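Local structure of secreted protein (Kutzneria albida DSM 43870, 5M6Q) at residues T146-D151 with M159-Y164. The protein is a microbial transglutaminase that probably joins protein glutamine side chains to amines by acyl transfer, and has been used for site-specific protein labelling. Sequence-based numbering, arbitrary orientation.
Sequences TTYRPD and MSTYRY
Thr147 meets Thr161 tip to tip: its methyl CG2 lies 3.3 Å from OG1 of Thr161. With CG2 anti to the backbone N (chi1 -69° for OG1), the methyl also sits over the centre of the Tyr148 ring, 3.7 Å above its plane, a CH-pi-like placement within the same segment. The Thr147 hydroxyl is occupied elsewhere, hydrogen-bonded to the carbonyl of Arg143 in helix 141-146. Thr147 and Tyr148 are the two central residues of a type I turn from Thr146 to Arg149, and the ring of Tyr148 bridges the two segments. Its OH is 2.9 Å from Thr161 OG1, a distance suited to a hydrogen bond, and CE1 and CZ lie close to the same oxygen. OH also stands 3.5 Å from CA of Tyr162 and at the edge of that residue's ring, near its plane. Both segments belong to the long loop between helix 141-146 and strand 174-179 of the transglutaminase fold; the second makes its own type I turn, Met159 to Tyr162, closed by the backbone hydrogen bond from Tyr162 N to Met159 O, 3.0 Å. That turn presents Thr161 and Met159 to one tyrosine. The Met159 chain, bent at chi2 and chi3, crosses Tyr148 at about a right angle and brings SD to 4.0 Å from CD1. The sulfur is 4.9 Å from the ring centroid and 54° off the normal, an oblique Met-aromatic contact. Replacing Tyr148 with alanine would probably deprive Thr161 OG1 of its phenolic neighbour and Met159 SD of its aromatic partner, opening a gap between the two turns. Phe131 of strand 122-131 makes edge-to-face contacts with both Tyr148 and Tyr162, setting this loop against the central antiparallel sheet, while Tyr162 OH is hydrogen-bonded to Lys129 NZ on the same strand.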
loop_
_atom_site.group_PDB
_atom_site.type_symbol
_atom_site.label_atom_id
_atom_site.label_comp_id
_atom_site.label_asym_id
_atom_site.label_seq_id
_atom_site.Cartn_x
_atom_site.Cartn_y
_atom_site.Cartn_z
ATOM N N THR A 146 14.420 -16.477 3.075
ATOM C CA THR A 146 15.174 -15.764 2.053
ATOM C C THR A 146 14.311 -15.357 0.868
ATOM O O THR A 146 14.738 -14.553 0.053
ATOM C CB THR A 146 16.352 -16.594 1.512
ATOM O OG1 THR A 146 15.845 -17.781 0.892
ATOM C CG2 THR A 146 17.300 -16.972 2.636
ATOM N N THR A 147 13.107 -15.910 0.763
ATOM C CA THR A 147 12.269 -15.655 -0.409
ATOM C C THR A 147 11.928 -14.172 -0.543
ATOM O O THR A 147 11.892 -13.643 -1.648
ATOM C CB THR A 147 10.961 -16.496 -0.375
ATOM O OG1 THR A 147 11.275 -17.885 -0.560
ATOM C CG2 THR A 147 9.996 -16.069 -1.470
ATOM N N TYR A 148 11.706 -13.481 0.567
ATOM C CA TYR A 148 11.253 -12.097 0.458
ATOM C C TYR A 148 12.361 -11.113 0.801
ATOM O O TYR A 148 12.100 -9.981 1.187
ATOM C CB TYR A 148 10.014 -11.878 1.332
ATOM C CG TYR A 148 8.904 -12.800 0.909
ATOM C CD1 TYR A 148 8.253 -12.612 -0.307
ATOM C CD2 TYR A 148 8.547 -13.895 1.690
ATOM C CE1 TYR A 148 7.258 -13.458 -0.711
ATOM C CE2 TYR A 148 7.552 -14.756 1.290
ATOM C CZ TYR A 148 6.916 -14.537 0.085
ATOM O OH TYR A 148 5.932 -15.407 -0.332
ATOM N N ARG A 149 13.609 -11.532 0.623
ATOM C CA ARG A 149 14.716 -10.612 0.845
ATOM C C ARG A 149 14.789 -9.595 -0.291
ATOM O O ARG A 149 14.637 -9.946 -1.465
ATOM C CB ARG A 149 16.041 -11.363 0.983
ATOM C CG ARG A 149 16.084 -12.320 2.196
ATOM C CD ARG A 149 16.553 -11.678 3.536
ATOM N NE ARG A 149 15.748 -10.537 3.995
ATOM C CZ ARG A 149 14.500 -10.626 4.447
ATOM N NH1 ARG A 149 13.892 -11.805 4.498
ATOM N NH2 ARG A 149 13.851 -9.533 4.835
ATOM N N PRO A 150 15.010 -8.321 0.059
ATOM C CA PRO A 150 15.103 -7.281 -0.969
ATOM C C PRO A 150 16.336 -7.474 -1.839
ATOM O O PRO A 150 17.383 -7.893 -1.362
ATOM C CB PRO A 150 15.188 -5.977 -0.164
ATOM C CG PRO A 150 14.765 -6.350 1.261
ATOM C CD PRO A 150 15.212 -7.781 1.417
ATOM N N ASP A 151 16.172 -7.228 -3.128
ATOM C CA ASP A 151 17.283 -7.182 -4.058
ATOM C C ASP A 151 18.374 -6.267 -3.487
ATOM O O ASP A 151 18.110 -5.104 -3.173
ATOM C CB ASP A 151 16.798 -6.673 -5.417
ATOM C CG ASP A 151 17.845 -6.800 -6.502
ATOM O OD1 ASP A 151 18.825 -6.022 -6.485
ATOM O OD2 ASP A 151 17.666 -7.662 -7.385
ATOM N N MET A 159 7.326 -10.531 -4.820
ATOM C CA MET A 159 6.116 -10.964 -4.128
ATOM C C MET A 159 5.314 -12.020 -4.890
ATOM O O MET A 159 4.210 -12.373 -4.479
ATOM C CB MET A 159 5.208 -9.762 -3.838
ATOM C CG MET A 159 5.770 -8.768 -2.821
ATOM S SD MET A 159 5.992 -9.436 -1.157
ATOM C CE MET A 159 4.305 -9.742 -0.582
ATOM N N SER A 160 5.864 -12.550 -5.976
ATOM C CA SER A 160 5.069 -13.441 -6.822
ATOM C C SER A 160 4.687 -14.753 -6.129
ATOM O O SER A 160 3.681 -15.351 -6.477
ATOM C CB SER A 160 5.805 -13.737 -8.124
ATOM O OG SER A 160 7.019 -14.392 -7.870
ATOM N N THR A 161 5.470 -15.190 -5.144
ATOM C CA THR A 161 5.153 -16.424 -4.416
ATOM C C THR A 161 4.139 -16.224 -3.301
ATOM O O THR A 161 3.729 -17.197 -2.658
ATOM C CB THR A 161 6.393 -17.055 -3.756
ATOM O OG1 THR A 161 7.012 -16.091 -2.896
ATOM C CG2 THR A 161 7.381 -17.555 -4.797
ATOM N N TYR A 162 3.745 -14.975 -3.057
ATOM C CA TYR A 162 2.909 -14.674 -1.905
ATOM C C TYR A 162 1.477 -15.198 -2.069
ATOM O O TYR A 162 0.847 -14.982 -3.097
ATOM C CB TYR A 162 2.906 -13.166 -1.641
ATOM C CG TYR A 162 2.106 -12.819 -0.428
ATOM C CD1 TYR A 162 2.567 -13.148 0.847
ATOM C CD2 TYR A 162 0.876 -12.197 -0.547
ATOM C CE1 TYR A 162 1.822 -12.862 1.970
ATOM C CE2 TYR A 162 0.134 -11.894 0.560
ATOM C CZ TYR A 162 0.616 -12.224 1.821
ATOM O OH TYR A 162 -0.128 -11.920 2.927
ATOM N N ARG A 163 0.969 -15.885 -1.049
ATOM C CA ARG A 163 -0.343 -16.553 -1.124
ATOM C C ARG A 163 -1.332 -16.123 -0.035
ATOM O O ARG A 163 -2.326 -16.808 0.193
ATOM C CB ARG A 163 -0.173 -18.073 -1.019
ATOM C CG ARG A 163 0.915 -18.669 -1.874
ATOM C CD ARG A 163 1.060 -20.168 -1.599
ATOM N NE ARG A 163 -0.236 -20.846 -1.523
ATOM C CZ ARG A 163 -0.674 -21.539 -0.472
ATOM N NH1 ARG A 163 0.089 -21.675 0.613
ATOM N NH2 ARG A 163 -1.878 -22.107 -0.511
ATOM N N TYR A 164 -1.043 -15.026 0.658
ATOM C CA TYR A 164 -1.894 -14.543 1.752
ATOM C C TYR A 164 -2.078 -15.551 2.891
ATOM O O TYR A 164 -3.093 -15.520 3.593
ATOM C CB TYR A 164 -3.271 -14.134 1.225
ATOM C CG TYR A 164 -3.216 -13.012 0.220
ATOM C CD1 TYR A 164 -3.256 -11.685 0.625
ATOM C CD2 TYR A 164 -3.119 -13.283 -1.135
ATOM C CE1 TYR A 164 -3.196 -10.660 -0.292
ATOM C CE2 TYR A 164 -3.063 -12.271 -2.062
ATOM C CZ TYR A 164 -3.100 -10.963 -1.645
ATOM O OH TYR A 164 -3.041 -9.964 -2.590
#